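PDB 3KMI: putative membrane protein COG4129 from Clostridium difficile, which is of unknown function but probably belongs to a family of aromatic acid exporters, the chain here being its all-helical C-terminal domain. Local coordinates for residues S22-D27 against N39-D44; I28-V33 against F111-G116; E89-Y94 against L161-Q166; K82-I87 against L168-H173. All blocks are in the same frame, centred on the assembly; numbering follows the deposited sequence. Where two conformers were deposited one is given.

Contact 1: residues S22-D27 against N39-D44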
loop_
_atom_site.group_PDB
_atom_site.type_symbol
_atom_site.label_atom_id
_atom_site.label_comp_id
_atom_site.label_asym_id
_atom_site.label_seq_id
_atom_site.Cartn_x
_atom_site.Cartn_y
_atom_site.Cartn_z
ATOM N N SER A 22 -8.017 -6.933 13.049
ATOM C CA SER A 22 -6.911 -7.476 13.871
ATOM C C SER A 22 -6.871 -8.986 13.742
ATOM O O SER A 22 -5.790 -9.588 13.671
ATOM C CB SER A 22 -7.083 -7.075 15.323
ATOM O OG SER A 22 -7.002 -5.667 15.485
ATOM N N ILE A 23 -8.055 -9.592 13.693
ATOM C CA ILE A 23 -8.147 -11.045 13.518
ATOM C C ILE A 23 -7.401 -11.510 12.249
ATOM O O ILE A 23 -6.644 -12.473 12.291
ATOM C CB ILE A 23 -9.618 -11.529 13.475
ATOM C CG1 ILE A 23 -10.192 -11.514 14.894
ATOM C CG2 ILE A 23 -9.674 -12.951 12.949
ATOM C CD1 ILE A 23 -11.745 -11.710 14.989
ATOM N N VAL A 24 -7.627 -10.818 11.135
ATOM C CA VAL A 24 -6.992 -11.158 9.868
ATOM C C VAL A 24 -5.487 -10.885 10.013
ATOM O O VAL A 24 -4.680 -11.633 9.505
ATOM C CB VAL A 24 -7.587 -10.350 8.667
ATOM C CG1 VAL A 24 -6.775 -10.630 7.377
ATOM C CG2 VAL A 24 -9.074 -10.704 8.448
ATOM N N LEU A 25 -5.119 -9.777 10.648
ATOM C CA LEU A 25 -3.698 -9.475 10.846
ATOM C C LEU A 25 -2.967 -10.604 11.596
ATOM O O LEU A 25 -1.859 -11.029 11.221
ATOM C CB LEU A 25 -3.548 -8.110 11.562
ATOM C CG LEU A 25 -2.110 -7.623 11.695
ATOM C CD1 LEU A 25 -1.560 -7.103 10.339
ATOM C CD2 LEU A 25 -1.963 -6.488 12.759
ATOM N N ILE A 26 -3.583 -11.085 12.666
ATOM C CA ILE A 26 -2.995 -12.172 13.448
ATOM C C ILE A 26 -2.917 -13.471 12.604
ATOM O O ILE A 26 -1.954 -14.240 12.725
ATOM C CB ILE A 26 -3.819 -12.383 14.751
ATOM C CG1 ILE A 26 -3.616 -11.178 15.684
ATOM C CG2 ILE A 26 -3.476 -13.694 15.424
ATOM C CD1 ILE A 26 -4.786 -10.922 16.668
ATOM N N ASP A 27 -3.933 -13.711 11.765
ATOM C CA ASP A 27 -3.871 -14.872 10.841
ATOM C C ASP A 27 -2.630 -14.763 9.999
ATOM O O ASP A 27 -1.972 -15.769 9.778
ATOM C CB ASP A 27 -5.047 -14.918 9.856
ATOM C CG ASP A 27 -6.352 -15.226 10.511
ATOM O OD1 ASP A 27 -6.339 -15.790 11.615
ATOM O OD2 ASP A 27 -7.407 -14.914 9.897
ATOM N N ASN A 39 -5.529 -22.626 7.758
ATOM C CA ASN A 39 -5.685 -21.437 8.549
ATOM C C ASN A 39 -6.982 -20.669 8.222
ATOM O O ASN A 39 -7.690 -21.007 7.266
ATOM C CB ASN A 39 -4.422 -20.590 8.415
ATOM C CG ASN A 39 -4.634 -19.344 7.595
ATOM O OD1 ASN A 39 -4.659 -18.240 8.153
ATOM N ND2 ASN A 39 -4.800 -19.496 6.272
ATOM N N GLY A 40 -7.298 -19.670 9.044
ATOM C CA GLY A 40 -8.566 -18.963 8.953
ATOM C C GLY A 40 -8.544 -17.664 8.168
ATOM O O GLY A 40 -9.559 -16.980 8.120
ATOM N N TYR A 41 -7.422 -17.346 7.529
ATOM C CA TYR A 41 -7.286 -16.113 6.745
ATOM C C TYR A 41 -8.472 -15.903 5.817
ATOM O O TYR A 41 -9.079 -14.807 5.809
ATOM C CB TYR A 41 -5.995 -16.077 5.910
ATOM C CG TYR A 41 -5.946 -14.867 5.000
ATOM C CD1 TYR A 41 -5.468 -13.613 5.467
ATOM C CD2 TYR A 41 -6.341 -14.961 3.674
ATOM C CE1 TYR A 41 -5.431 -12.501 4.640
ATOM C CE2 TYR A 41 -6.300 -13.833 2.835
ATOM C CZ TYR A 41 -5.843 -12.622 3.320
ATOM O OH TYR A 41 -5.810 -11.544 2.452
ATOM N N SER A 42 -8.837 -16.940 5.069
ATOM C CA SER A 42 -9.845 -16.781 4.035
ATOM C C SER A 42 -11.206 -16.477 4.618
ATOM O O SER A 42 -11.892 -15.526 4.205
ATOM C CB SER A 42 -9.940 -18.039 3.178
ATOM O OG SER A 42 -8.898 -18.008 2.227
ATOM N N ARG A 43 -11.602 -17.326 5.558
ATOM C CA ARG A 43 -12.851 -17.156 6.276
ATOM C C ARG A 43 -12.887 -15.804 6.957
ATOM O O ARG A 43 -13.893 -15.098 6.893
ATOM C CB ARG A 43 -13.024 -18.292 7.307
ATOM C CG ARG A 43 -14.258 -18.169 8.203
ATOM C CD ARG A 43 -15.540 -18.071 7.375
ATOM N NE ARG A 43 -15.772 -19.256 6.544
ATOM C CZ ARG A 43 -16.208 -19.228 5.282
ATOM N NH1 ARG A 43 -16.448 -18.065 4.667
ATOM N NH2 ARG A 43 -16.391 -20.369 4.630
ATOM N N ASP A 44 -11.779 -15.416 7.575
ATOM C CA ASP A 44 -11.773 -14.180 8.371
ATOM C C ASP A 44 -11.807 -12.919 7.523
ATOM O O ASP A 44 -12.424 -11.915 7.899
ATOM C CB ASP A 44 -10.568 -14.151 9.297
ATOM C CG ASP A 44 -10.644 -15.222 10.413
ATOM O OD1 ASP A 44 -11.763 -15.683 10.749
ATOM O OD2 ASP A 44 -9.571 -15.582 10.962
HETATM O O HOH W 1 -6.047 -19.074 11.440
#

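Contact 2: residues I28-V33 against F111-G116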
loop_
_atom_site.group_PDB
_atom_site.type_symbol
_atom_site.label_atom_id
_atom_site.label_comp_id
_atom_site.label_asym_id
_atom_site.label_seq_id
_atom_site.Cartn_x
_atom_site.Cartn_y
_atom_site.Cartn_z
ATOM N N ILE A 28 -2.339 -13.551 9.504
ATOM C CA ILE A 28 -1.113 -13.311 8.717
ATOM C C ILE A 28 0.183 -13.660 9.504
ATOM O O ILE A 28 1.049 -14.437 9.028
ATOM C CB ILE A 28 -1.085 -11.885 8.109
ATOM C CG1 ILE A 28 -2.131 -11.799 6.980
ATOM C CG2 ILE A 28 0.306 -11.547 7.567
ATOM C CD1 ILE A 28 -2.643 -10.352 6.733
ATOM N N ALA A 29 0.298 -13.141 10.710
ATOM C CA ALA A 29 1.457 -13.472 11.575
ATOM C C ALA A 29 1.618 -15.010 11.714
ATOM O O ALA A 29 2.742 -15.513 11.728
ATOM C CB ALA A 29 1.311 -12.840 12.947
ATOM N N ASP A 30 0.506 -15.738 11.853
ATOM C CA ASP A 30 0.546 -17.211 12.020
ATOM C C ASP A 30 1.000 -17.922 10.753
ATOM O O ASP A 30 1.594 -19.011 10.802
ATOM C CB ASP A 30 -0.845 -17.754 12.384
ATOM C CG ASP A 30 -1.306 -17.334 13.777
ATOM O OD1 ASP A 30 -0.445 -17.041 14.623
ATOM O OD2 ASP A 30 -2.540 -17.291 14.022
ATOM N N ILE A 31 0.664 -17.346 9.603
ATOM C CA ILE A 31 1.051 -17.932 8.321
ATOM C C ILE A 31 2.578 -17.868 8.127
ATOM O O ILE A 31 3.200 -18.833 7.640
ATOM C CB ILE A 31 0.294 -17.300 7.143
ATOM C CG1 ILE A 31 -1.161 -17.823 7.138
ATOM C CG2 ILE A 31 1.017 -17.662 5.825
ATOM C CD1 ILE A 31 -2.169 -16.964 6.409
ATOM N N ILE A 32 3.192 -16.761 8.562
ATOM C CA ILE A 32 4.662 -16.645 8.488
ATOM C C ILE A 32 5.350 -17.846 9.146
ATOM O O ILE A 32 6.308 -18.404 8.587
ATOM C CB ILE A 32 5.179 -15.303 9.087
ATOM C CG1 ILE A 32 4.590 -14.144 8.306
ATOM C CG2 ILE A 32 6.729 -15.245 9.158
ATOM C CD1 ILE A 32 4.675 -12.782 9.007
ATOM N N VAL A 33 4.842 -18.247 10.315
ATOM C CA VAL A 33 5.453 -19.313 11.122
ATOM C C VAL A 33 4.988 -20.704 10.698
ATOM O O VAL A 33 5.766 -21.635 10.745
ATOM C CB VAL A 33 5.189 -19.140 12.641
ATOM C CG1 VAL A 33 5.780 -20.302 13.428
ATOM C CG2 VAL A 33 5.791 -17.872 13.131
ATOM N N PHE A 111 6.172 -9.400 16.001
ATOM C CA PHE A 111 5.811 -7.962 15.956
ATOM C C PHE A 111 4.359 -7.758 15.455
ATOM O O PHE A 111 3.608 -6.938 16.004
ATOM C CB PHE A 111 6.826 -7.189 15.099
ATOM C CG PHE A 111 6.554 -5.696 15.004
ATOM C CD1 PHE A 111 6.471 -4.906 16.153
ATOM C CD2 PHE A 111 6.433 -5.083 13.760
ATOM C CE1 PHE A 111 6.224 -3.505 16.054
ATOM C CE2 PHE A 111 6.194 -3.702 13.648
ATOM C CZ PHE A 111 6.073 -2.918 14.805
ATOM N N ILE A 112 3.957 -8.518 14.439
ATOM C CA ILE A 112 2.592 -8.492 13.947
ATOM C C ILE A 112 1.580 -8.998 15.002
ATOM O O ILE A 112 0.498 -8.438 15.139
ATOM C CB ILE A 112 2.431 -9.292 12.601
ATOM C CG1 ILE A 112 3.282 -8.624 11.508
ATOM C CG2 ILE A 112 0.956 -9.328 12.202
ATOM C CD1 ILE A 112 3.486 -9.448 10.223
ATOM N N HIS A 113 1.920 -10.065 15.714
ATOM C CA HIS A 113 1.102 -10.492 16.876
ATOM C C HIS A 113 0.966 -9.399 17.918
ATOM O O HIS A 113 -0.116 -9.185 18.473
ATOM C CB HIS A 113 1.675 -11.735 17.568
ATOM C CG HIS A 113 1.309 -13.026 16.899
ATOM N ND1 HIS A 113 2.251 -13.913 16.428
ATOM C CD2 HIS A 113 0.105 -13.596 16.645
ATOM C CE1 HIS A 113 1.646 -14.956 15.883
ATOM N NE2 HIS A 113 0.344 -14.785 15.994
ATOM N N LYS A 114 2.072 -8.732 18.210
ATOM C CA LYS A 114 2.079 -7.670 19.191
ATOM C C LYS A 114 1.102 -6.605 18.729
ATOM O O LYS A 114 0.254 -6.125 19.501
ATOM C CB LYS A 114 3.490 -7.100 19.380
ATOM C CG LYS A 114 3.570 -5.929 20.360
ATOM C CD LYS A 114 4.999 -5.447 20.465
ATOM C CE LYS A 114 5.211 -4.392 21.545
ATOM N NZ LYS A 114 6.677 -4.078 21.602
ATOM N N ILE A 115 1.212 -6.233 17.470
ATOM C CA ILE A 115 0.302 -5.233 16.892
ATOM C C ILE A 115 -1.168 -5.718 17.004
ATOM O O ILE A 115 -2.064 -4.974 17.430
ATOM C CB ILE A 115 0.650 -4.894 15.412
ATOM C CG1 ILE A 115 2.052 -4.244 15.278
ATOM C CG2 ILE A 115 -0.474 -3.998 14.810
ATOM C CD1 ILE A 115 2.543 -4.048 13.790
ATOM N N GLY A 116 -1.420 -6.946 16.595
ATOM C CA GLY A 116 -2.778 -7.455 16.592
ATOM C C GLY A 116 -3.435 -7.451 17.964
ATOM O O GLY A 116 -4.656 -7.280 18.066
#

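Contact 3: residues E89-Y94 against L161-Q166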
loop_
_atom_site.group_PDB
_atom_site.type_symbol
_atom_site.label_atom_id
_atom_site.label_comp_id
_atom_site.label_asym_id
_atom_site.label_seq_id
_atom_site.Cartn_x
_atom_site.Cartn_y
_atom_site.Cartn_z
ATOM N N GLU A 89 -4.583 -7.653 2.571
ATOM C CA GLU A 89 -4.416 -8.424 1.326
ATOM C C GLU A 89 -2.995 -8.328 0.749
ATOM O O GLU A 89 -2.471 -9.326 0.280
ATOM C CB GLU A 89 -5.437 -7.963 0.287
ATOM C CG GLU A 89 -6.829 -8.353 0.689
ATOM C CD GLU A 89 -7.848 -8.012 -0.392
ATOM O OE1 GLU A 89 -7.968 -6.841 -0.783
ATOM O OE2 GLU A 89 -8.493 -8.922 -0.864
ATOM N N ASN A 90 -2.395 -7.136 0.783
ATOM C CA ASN A 90 -1.001 -6.974 0.358
ATOM C C ASN A 90 -0.027 -7.821 1.204
ATOM O O ASN A 90 0.858 -8.473 0.655
ATOM C CB ASN A 90 -0.572 -5.510 0.390
ATOM C CG ASN A 90 -1.383 -4.625 -0.541
ATOM O OD1 ASN A 90 -2.098 -5.108 -1.440
ATOM N ND2 ASN A 90 -1.260 -3.316 -0.344
ATOM N N LEU A 91 -0.184 -7.779 2.524
ATOM C CA LEU A 91 0.648 -8.598 3.404
ATOM C C LEU A 91 0.479 -10.069 3.063
ATOM O O LEU A 91 1.468 -10.757 2.828
ATOM C CB LEU A 91 0.303 -8.333 4.861
ATOM C CG LEU A 91 0.761 -6.943 5.313
ATOM C CD1 LEU A 91 -0.007 -6.532 6.555
ATOM C CD2 LEU A 91 2.259 -6.921 5.564
ATOM N N TYR A 92 -0.772 -10.535 3.008
ATOM C CA TYR A 92 -1.044 -11.946 2.681
ATOM C C TYR A 92 -0.326 -12.390 1.408
ATOM O O TYR A 92 0.303 -13.469 1.399
ATOM C CB TYR A 92 -2.552 -12.219 2.546
ATOM C CG TYR A 92 -2.852 -13.665 2.120
ATOM C CD1 TYR A 92 -2.813 -14.706 3.054
ATOM C CD2 TYR A 92 -3.187 -13.975 0.804
ATOM C CE1 TYR A 92 -3.111 -16.050 2.679
ATOM C CE2 TYR A 92 -3.479 -15.312 0.420
ATOM C CZ TYR A 92 -3.426 -16.328 1.370
ATOM O OH TYR A 92 -3.699 -17.622 1.031
ATOM N N SER A 93 -0.447 -11.612 0.330
ATOM C CA SER A 93 0.246 -11.926 -0.920
ATOM C C SER A 93 1.742 -12.103 -0.647
ATOM O O SER A 93 2.342 -13.102 -1.071
ATOM C CB SER A 93 -0.017 -10.840 -1.974
ATOM O OG SER A 93 0.656 -11.107 -3.183
ATOM N N TYR A 94 2.337 -11.165 0.096
ATOM C CA TYR A 94 3.774 -11.225 0.353
ATOM C C TYR A 94 4.150 -12.452 1.194
ATOM O O TYR A 94 5.036 -13.206 0.824
ATOM C CB TYR A 94 4.267 -9.969 1.085
ATOM C CG TYR A 94 4.245 -8.699 0.244
ATOM C CD1 TYR A 94 4.467 -8.731 -1.126
ATOM C CD2 TYR A 94 4.033 -7.468 0.856
ATOM C CE1 TYR A 94 4.466 -7.539 -1.881
ATOM C CE2 TYR A 94 4.008 -6.286 0.137
ATOM C CZ TYR A 94 4.243 -6.319 -1.223
ATOM O OH TYR A 94 4.239 -5.120 -1.900
ATOM N N LEU A 161 7.321 -4.803 5.970
ATOM C CA LEU A 161 7.542 -3.638 6.833
ATOM C C LEU A 161 6.956 -2.367 6.222
ATOM O O LEU A 161 6.389 -1.516 6.945
ATOM C CB LEU A 161 9.042 -3.438 7.141
ATOM C CG LEU A 161 9.727 -4.624 7.822
ATOM C CD1 LEU A 161 11.143 -4.258 8.215
ATOM C CD2 LEU A 161 8.928 -5.051 9.029
ATOM N N THR A 162 7.057 -2.249 4.896
ATOM C CA THR A 162 6.446 -1.120 4.201
ATOM C C THR A 162 4.951 -1.076 4.440
ATOM O O THR A 162 4.403 -0.027 4.779
ATOM C CB THR A 162 6.766 -1.126 2.685
ATOM O OG1 THR A 162 8.186 -0.980 2.519
ATOM C CG2 THR A 162 6.102 0.014 2.028
ATOM N N GLU A 163 4.293 -2.205 4.265
ATOM C CA GLU A 163 2.838 -2.293 4.455
ATOM C C GLU A 163 2.470 -2.027 5.924
ATOM O O GLU A 163 1.534 -1.269 6.225
ATOM C CB GLU A 163 2.307 -3.665 4.008
ATOM C CG GLU A 163 2.460 -3.907 2.506
ATOM C CD GLU A 163 1.716 -2.876 1.640
ATOM O OE1 GLU A 163 0.585 -2.437 1.972
ATOM O OE2 GLU A 163 2.279 -2.497 0.598
ATOM N N LEU A 164 3.262 -2.582 6.834
ATOM C CA LEU A 164 3.010 -2.399 8.249
ATOM C C LEU A 164 3.126 -0.953 8.710
ATOM O O LEU A 164 2.442 -0.557 9.646
ATOM C CB LEU A 164 3.917 -3.307 9.098
ATOM C CG LEU A 164 3.552 -4.792 9.098
ATOM C CD1 LEU A 164 4.666 -5.512 9.926
ATOM C CD2 LEU A 164 2.166 -5.043 9.775
ATOM N N LYS A 165 3.984 -0.158 8.091
ATOM C CA LYS A 165 4.096 1.245 8.483
ATOM C C LYS A 165 2.778 1.952 8.192
ATOM O O LYS A 165 2.258 2.676 9.031
ATOM C CB LYS A 165 5.248 1.950 7.752
ATOM C CG LYS A 165 5.570 3.329 8.300
ATOM C CD LYS A 165 6.768 3.931 7.552
ATOM C CE LYS A 165 7.168 5.283 8.092
ATOM N NZ LYS A 165 8.402 5.706 7.411
ATOM N N GLN A 166 2.246 1.743 6.993
ATOM C CA GLN A 166 0.961 2.361 6.652
ATOM C C GLN A 166 -0.173 1.812 7.508
ATOM O O GLN A 166 -1.022 2.570 7.910
ATOM C CB GLN A 166 0.614 2.245 5.178
ATOM C CG GLN A 166 -0.547 3.229 4.847
ATOM C CD GLN A 166 -0.223 4.718 5.205
ATOM O OE1 GLN A 166 0.832 5.261 4.834
ATOM N NE2 GLN A 166 -1.153 5.372 5.904
HETATM O O HOH W 2 4.700 -2.960 -0.282
#

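Contact 4: residues K82-I87 against L168-H173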
loop_
_atom_site.group_PDB
_atom_site.type_symbol
_atom_site.label_atom_id
_atom_site.label_comp_id
_atom_site.label_asym_id
_atom_site.label_seq_id
_atom_site.Cartn_x
_atom_site.Cartn_y
_atom_site.Cartn_z
ATOM N N LYS A 82 -11.267 0.168 4.989
ATOM C CA LYS A 82 -11.038 -0.365 3.640
ATOM C C LYS A 82 -9.545 -0.351 3.270
ATOM O O LYS A 82 -9.037 -1.335 2.697
ATOM C CB LYS A 82 -11.839 0.450 2.642
ATOM C CG LYS A 82 -13.294 0.015 2.571
ATOM C CD LYS A 82 -14.114 1.107 1.836
ATOM C CE LYS A 82 -13.661 1.214 0.420
ATOM N NZ LYS A 82 -14.215 2.401 -0.262
ATOM N N SER A 83 -8.861 0.742 3.609
ATOM C CA SER A 83 -7.394 0.856 3.463
ATOM C C SER A 83 -6.613 -0.222 4.250
ATOM O O SER A 83 -5.607 -0.767 3.764
ATOM C CB SER A 83 -6.950 2.220 3.947
ATOM O OG SER A 83 -7.184 3.195 2.968
ATOM N N GLN A 84 -7.068 -0.508 5.467
ATOM C CA GLN A 84 -6.462 -1.585 6.295
ATOM C C GLN A 84 -6.704 -2.931 5.637
ATOM O O GLN A 84 -5.814 -3.752 5.628
ATOM C CB GLN A 84 -7.035 -1.640 7.721
ATOM C CG GLN A 84 -6.803 -0.339 8.546
ATOM C CD GLN A 84 -5.310 -0.125 8.846
ATOM O OE1 GLN A 84 -4.490 0.006 7.927
ATOM N NE2 GLN A 84 -4.958 -0.089 10.124
ATOM N N ARG A 85 -7.936 -3.163 5.158
ATOM C CA ARG A 85 -8.289 -4.422 4.474
ATOM C C ARG A 85 -7.362 -4.635 3.248
ATOM O O ARG A 85 -6.852 -5.745 3.038
ATOM C CB ARG A 85 -9.789 -4.420 4.065
ATOM C CG ARG A 85 -10.285 -5.752 3.426
ATOM C CD ARG A 85 -10.036 -5.822 1.882
ATOM N NE ARG A 85 -10.341 -4.526 1.258
ATOM C CZ ARG A 85 -11.556 -4.020 1.103
ATOM N NH1 ARG A 85 -12.653 -4.703 1.462
ATOM N NH2 ARG A 85 -11.676 -2.823 0.547
ATOM N N ASP A 86 -7.204 -3.605 2.417
ATOM C CA ASP A 86 -6.273 -3.684 1.294
ATOM C C ASP A 86 -4.826 -4.050 1.727
ATOM O O ASP A 86 -4.154 -4.836 1.056
ATOM C CB ASP A 86 -6.260 -2.362 0.486
ATOM C CG ASP A 86 -7.562 -2.129 -0.298
ATOM O OD1 ASP A 86 -8.435 -3.023 -0.318
ATOM O OD2 ASP A 86 -7.749 -1.026 -0.851
ATOM N N ILE A 87 -4.359 -3.448 2.813
ATOM C CA ILE A 87 -2.974 -3.680 3.301
ATOM C C ILE A 87 -2.862 -5.122 3.809
ATOM O O ILE A 87 -1.835 -5.776 3.601
ATOM C CB ILE A 87 -2.603 -2.683 4.413
ATOM C CG1 ILE A 87 -2.368 -1.278 3.845
ATOM C CG2 ILE A 87 -1.329 -3.126 5.224
ATOM C CD1 ILE A 87 -2.383 -0.193 4.948
ATOM N N LEU A 168 0.039 0.962 10.648
ATOM C CA LEU A 168 0.132 1.610 11.953
ATOM C C LEU A 168 -0.281 3.070 11.873
ATOM O O LEU A 168 -0.887 3.580 12.805
ATOM C CB LEU A 168 1.545 1.490 12.562
ATOM C CG LEU A 168 1.964 0.078 13.016
ATOM C CD1 LEU A 168 3.499 -0.026 13.216
ATOM C CD2 LEU A 168 1.211 -0.385 14.307
ATOM N N VAL A 169 0.013 3.721 10.746
ATOM C CA VAL A 169 -0.392 5.115 10.549
ATOM C C VAL A 169 -1.909 5.174 10.522
ATOM O O VAL A 169 -2.513 6.099 11.110
ATOM C CB VAL A 169 0.218 5.715 9.262
ATOM C CG1 VAL A 169 -0.443 7.069 8.891
ATOM C CG2 VAL A 169 1.734 5.844 9.418
ATOM N N ASN A 170 -2.497 4.198 9.833
ATOM C CA ASN A 170 -3.950 4.065 9.701
ATOM C C ASN A 170 -4.621 3.776 11.042
ATOM O O ASN A 170 -5.669 4.344 11.362
ATOM C CB ASN A 170 -4.340 2.955 8.688
ATOM C CG ASN A 170 -4.175 3.391 7.236
ATOM O OD1 ASN A 170 -4.068 4.569 6.947
ATOM N ND2 ASN A 170 -4.145 2.428 6.314
ATOM N N ARG A 171 -4.026 2.897 11.836
ATOM C CA ARG A 171 -4.650 2.509 13.102
ATOM C C ARG A 171 -4.601 3.703 14.072
ATOM O O ARG A 171 -5.545 3.934 14.818
ATOM C CB ARG A 171 -4.003 1.255 13.689
ATOM C CG ARG A 171 -4.653 0.815 15.030
ATOM C CD ARG A 171 -4.532 -0.650 15.263
ATOM N NE ARG A 171 -5.472 -1.432 14.466
ATOM C CZ ARG A 171 -5.697 -2.728 14.625
ATOM N NH1 ARG A 171 -5.067 -3.413 15.591
ATOM N NH2 ARG A 171 -6.604 -3.344 13.852
ATOM N N LYS A 172 -3.512 4.464 14.007
ATOM C CA LYS A 172 -3.350 5.674 14.799
ATOM C C LYS A 172 -4.365 6.749 14.394
ATOM O O LYS A 172 -4.939 7.404 15.268
ATOM C CB LYS A 172 -1.909 6.152 14.697
ATOM C CG LYS A 172 -1.499 7.196 15.689
ATOM C CD LYS A 172 0.011 7.308 15.663
ATOM C CE LYS A 172 0.462 8.400 16.591
ATOM N NZ LYS A 172 0.693 9.623 15.810
ATOM N N HIS A 173 -4.580 6.901 13.086
ATOM C CA HIS A 173 -5.545 7.855 12.541
ATOM C C HIS A 173 -6.963 7.544 13.021
ATOM O O HIS A 173 -7.677 8.439 13.477
ATOM C CB HIS A 173 -5.497 7.875 11.002
ATOM C CG HIS A 173 -4.681 8.995 10.425
ATOM N ND1 HIS A 173 -3.524 8.782 9.705
ATOM C CD2 HIS A 173 -4.867 10.337 10.445
ATOM C CE1 HIS A 173 -3.025 9.941 9.317
ATOM N NE2 HIS A 173 -3.824 10.901 9.748
HETATM O O HOH W 3 -7.586 -0.614 12.160
#

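Contact 1: residues S22-D27 against N39-D44
D27 and D44 meet through their carboxylates, OD2 of D27 lying 2.5 Å from OD2 of D44 with the two planes only 18° apart. An oxygen pair this close would be unfavourable between two ionised acids, so one of them probably holds a proton. Both groups reach the meeting point with CG opposite the backbone carbonyl carbon (chi1 -69° in D27, -68° in D44). Next to this pair the packing is tight between two buried residues: V24 sets CG1 3.6 Å from Y41 CE1, oblique to the ring, and V24 CG2 lies 3.6 Å from D44 O. Beyond the two segments, Y41 stacks on Y92 of helix 68-95, so the ring is held from a third helix.

The solvent side is looser. At one exposed margin I23 crosses D44 at about a right angle, CG2 of I23 lying 3.3 Å from D44 OD2. At the exposed N39, OD1 receives a weak bond from Y41 N, and a water accepts from G40 N at 2.8 Å and donates only weakly to D27 OD1.

G40 occupies the N-cap position, and D44 N bonds to its carbonyl in the first turn. The arrangement is that of a helical hairpin, the start of helix 41-61 packed back on helix 7-33 after a connecting loop.

Contact 2: residues I28-V33 against F111-G116
A29 sets its methyl over the centre of one face of the H113 imidazole: A29 CB lies 3.6 Å from the centroid of the H113 ring and 9° off the ring normal, a CH-pi contact. The same ring uses its edge for D30. H113 NE2 donates to D30 OD1 at 2.8 Å, with the acceptor in the ring plane and an N-H...O angle of 138°, so the bond is bent. On the acid's side the donor stands above the carboxylate plane, and ring and carboxylate are turned obliquely against each other. Methyl and carboxylate together restrict rotation of the imidazole, and the nearby acid would be expected to favour a positively charged ring.

Deeper in the interface, I112 CG2 touches A29 CB at 3.6 Å, and I112 CD1 meets I32 CD1 at 3.7 Å. With CG1 of I112 anti to its carbonyl carbon, one branch is left for A29 and the other runs on to I32.

Outward from this shell, the A29 carbonyl accepts from S109 OG, and I28 packs on L88 and L91 of helix 68-95. The axes of the two segments approach to 9.2 Å at 161°, and the small A29 lies at the closest CA pair, with I112. This is antiparallel helix packing within a helical bundle, with a His-carboxylate hydrogen bond at the margin of an apolar seam.

Contact 3: residues E89-Y94 against L161-Q166
The Y94 ring meets E163 at its edge, where E163 CG lies near the ring plane, 3.7 Å from Y94 CE2; over one face of the ring sits the N90 carbonyl oxygen of its own helix, offset toward the rim. The amide of N90 and the carboxylate of E163 stand nearly perpendicular. N90 ND2 donates to E163 OE1 at 3.1 Å, almost straight at 175°: the oxygen lies in the amide plane, yet the N-H comes down on it from above the carboxylate plane. E163 OE2 accepts from a water at 2.6 Å, and that water in turn accepts from Y94 OH at 2.7 Å. Both oxygens of this buried acid are therefore bonded, and the two grips limit how the carboxylate can turn.

A bend in the E163 chain (chi2 -60°) brings the acid back between N90 and Y94. Its aliphatic part still packs, with E163 CB 3.6 Å from L91 CD2. L91 CD1 and L164 CD2 extend this apolar side at 4.2 Å.

The polar cluster also faces the dimer partner: T162 OG1 is hydrogen-bonded to Y94 OH of the second subunit, and N90 of that subunit packs on T162 and E163. The axes of the two segments run antiparallel at 163°, 9.8 Å apart. This combination is an antiparallel helix pair of a helical bundle whose polar side contributes to the subunit interface.

Contact 4: residues K82-I87 against L168-H173
Segments 82-87 of helix 68-95 and 168-173 of helix 148-176 run antiparallel, their axes 158° apart in direction and 10.0 Å apart at closest approach, with Q84 and N170 as the nearest CA pair. They form one seam of the helical bundle, and its centre is an amide pair. N170 ND2 donates to Q84 OE1 at 2.9 Å with an N-H...O angle of 153°. The acceptor lies in the amide plane of N170, whereas the donor stands well above the carbonyl plane of Q84 and not on a lone pair; the two amides are steeply turned against each other.

The bend in Q84 (chi2 -67°) lays its amide against N170, Q84 CD coming within 3.2 Å of N170 CB. Outside the two segments, Q84 NE2 donates to the F167 carbonyl and N170 OD1 accepts from Q166 NE2, so neighbouring residues on helix 148-176 hold both amides. I87 brings CD1 to 3.4 Å from N170 ND2, and S83 CB approaches N170 ND2 at 3.7 Å.

R171 extends toward helix 7-33, where its NH2 is hydrogen-bonded to S22 OG. At the edge of its guanidinium, a water accepts from R171 NE at 3.2 Å and, weakly, from Q84 NE2 at 3.4 Å.

How the contacts relate
From the N terminus, helix 7-33 enters contact 1 through residues 22-27 and contact 2 through 28-33. Contact 2 thus opens before contact 1 closes at 39-44, over the short connection to helix 41-61, and the two cross. Contact 2 stays open until 111-116, across helix 68-95, which starts contact 4 at 82-87 and contact 3 at 89-94. Both close on helix 148-176, at 161-166 and then 168-173, so contact 3 nests inside contact 4 and both cross contact 2. Contact 1 precedes contacts 3 and 4 in series. Side chains join the pairs: L25 reaches I115 and L91, I112 meets L164, and I115 packs on L168, tying five helices into one bundle.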